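Local coordinates for protein flagellin hook IN motif family (Aeromonas hydrophila subsp. hydrophila, PDB 6XI1) that binds calcium through tandem beta-sandwich repeats of an RTX adhesin that probably form an extender carrying its adhesive parts toward their target, at residues W86-D91 with E106-A111. Residues are numbered along the deposited sequence; the frame is centred on the assembly and turned at random.
Sequences WTYNVD and ETFTVA
Two donors grip OE1 of Glu106: the backbone N of Gly76 and the phenol of Tyr88, whose OH gives its hydrogen to OE1 at 2.7 Å. The phenol comes from well above the carboxylate plane, 58° out of it, while OE1 lies at the edge of the tyrosine ring. The other oxygen, OE2, accepts from the N of Leu75 and forms a salt bridge with Lys104, so both oxygens of this buried carboxylate are satisfied and its rotation is fixed. Glutamate suits the place because its chain, extended beyond CG, reaches inward from the strand to meet the loop before strand 77-80. Tyr88 answers from the facing strand: with CG anti to the backbone N (chi1 172°), its ring spans the interior and brings the hydroxyl to the acid. Beside that bond, Phe108 sets CE1 3.6 Å from Tyr88 CE1; the two planes meet obliquely at 65°. A purely apolar ring fits here, against the carbon edge of Tyr88 and Leu78. Strands 85-91 and 103-111 thus face each other inside the cadherin-like beta-sandwich through side chains alone, and the N-H and O-H donors and the lysine charge would probably keep Glu106 ionised despite its burial.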
# COMPACT_ATOMS: atom_id res chain seq x y z
N TRP A 86 15.12 69.27 -34.56
CA TRP A 86 13.96 68.70 -33.82
C TRP A 86 14.40 67.49 -32.99
O TRP A 86 15.36 66.77 -33.36
CB TRP A 86 12.76 68.37 -34.72
CG TRP A 86 13.00 67.39 -35.81
CD1 TRP A 86 13.18 67.68 -37.12
CD2 TRP A 86 13.00 65.95 -35.72
NE1 TRP A 86 13.36 66.54 -37.85
CE2 TRP A 86 13.24 65.46 -37.02
CE3 TRP A 86 12.81 65.04 -34.67
CZ2 TRP A 86 13.31 64.09 -37.30
CZ3 TRP A 86 12.91 63.69 -34.94
CH2 TRP A 86 13.15 63.23 -36.23
N THR A 87 13.75 67.37 -31.84
CA THR A 87 13.94 66.28 -30.86
C THR A 87 12.55 65.71 -30.58
O THR A 87 11.68 66.47 -30.16
CB THR A 87 14.61 66.79 -29.59
OG1 THR A 87 15.81 67.43 -30.04
CG2 THR A 87 14.92 65.70 -28.58
N TYR A 88 12.39 64.41 -30.78
CA TYR A 88 11.20 63.65 -30.31
C TYR A 88 11.57 62.94 -29.00
O TYR A 88 12.66 62.32 -28.94
CB TYR A 88 10.73 62.68 -31.38
CG TYR A 88 9.65 61.75 -30.89
CD1 TYR A 88 8.31 62.12 -30.99
CD2 TYR A 88 9.96 60.53 -30.33
CE1 TYR A 88 7.30 61.25 -30.57
CE2 TYR A 88 8.96 59.68 -29.87
CZ TYR A 88 7.63 60.03 -30.02
OH TYR A 88 6.63 59.18 -29.60
N ASN A 89 10.69 63.05 -28.00
CA ASN A 89 10.82 62.37 -26.69
C ASN A 89 9.50 61.67 -26.36
O ASN A 89 8.45 62.26 -26.60
CB ASN A 89 11.17 63.34 -25.55
CG ASN A 89 12.59 63.83 -25.64
OD1 ASN A 89 13.54 63.05 -25.77
ND2 ASN A 89 12.76 65.13 -25.61
N VAL A 90 9.56 60.43 -25.89
CA VAL A 90 8.39 59.74 -25.30
C VAL A 90 8.87 58.94 -24.09
O VAL A 90 9.97 58.33 -24.16
CB VAL A 90 7.63 58.89 -26.35
CG1 VAL A 90 8.48 57.74 -26.87
CG2 VAL A 90 6.30 58.37 -25.82
N ASP A 91 8.08 58.97 -23.00
CA ASP A 91 8.33 58.12 -21.80
C ASP A 91 8.26 56.65 -22.25
O ASP A 91 7.21 56.24 -22.75
CB ASP A 91 7.31 58.40 -20.70
CG ASP A 91 7.49 59.75 -20.01
OD1 ASP A 91 8.63 60.25 -19.98
OD2 ASP A 91 6.49 60.29 -19.53
N GLU A 106 3.20 58.57 -34.99
CA GLU A 106 2.81 59.89 -34.48
C GLU A 106 3.42 60.94 -35.41
O GLU A 106 4.56 60.74 -35.90
CB GLU A 106 3.31 60.10 -33.05
CG GLU A 106 3.01 58.92 -32.14
CD GLU A 106 3.25 59.18 -30.66
OE1 GLU A 106 4.13 59.99 -30.30
OE2 GLU A 106 2.53 58.56 -29.86
N THR A 107 2.68 62.02 -35.64
CA THR A 107 3.11 63.11 -36.55
C THR A 107 3.11 64.43 -35.79
O THR A 107 2.29 64.61 -34.92
CB THR A 107 2.20 63.24 -37.78
OG1 THR A 107 0.94 63.58 -37.21
CG2 THR A 107 2.20 61.99 -38.63
N PHE A 108 4.05 65.30 -36.14
CA PHE A 108 4.20 66.63 -35.51
C PHE A 108 4.38 67.64 -36.63
O PHE A 108 5.12 67.38 -37.60
CB PHE A 108 5.33 66.64 -34.50
CG PHE A 108 5.17 65.59 -33.44
CD1 PHE A 108 5.51 64.27 -33.69
CD2 PHE A 108 4.62 65.91 -32.21
CE1 PHE A 108 5.32 63.29 -32.72
CE2 PHE A 108 4.46 64.94 -31.23
CZ PHE A 108 4.81 63.64 -31.49
N THR A 109 3.64 68.74 -36.52
CA THR A 109 3.63 69.81 -37.55
C THR A 109 4.54 70.92 -37.04
O THR A 109 4.33 71.37 -35.91
CB THR A 109 2.20 70.26 -37.85
OG1 THR A 109 1.53 69.13 -38.43
CG2 THR A 109 2.18 71.43 -38.82
N VAL A 110 5.54 71.29 -37.83
CA VAL A 110 6.43 72.46 -37.52
C VAL A 110 6.21 73.52 -38.61
O VAL A 110 5.70 73.16 -39.70
CB VAL A 110 7.91 72.05 -37.39
CG1 VAL A 110 8.14 71.15 -36.18
CG2 VAL A 110 8.43 71.40 -38.65
N ALA A 111 6.62 74.77 -38.35
CA ALA A 111 6.39 75.92 -39.26
C ALA A 111 7.61 76.85 -39.33
O ALA A 111 8.28 77.07 -38.27
CB ALA A 111 5.16 76.69 -38.84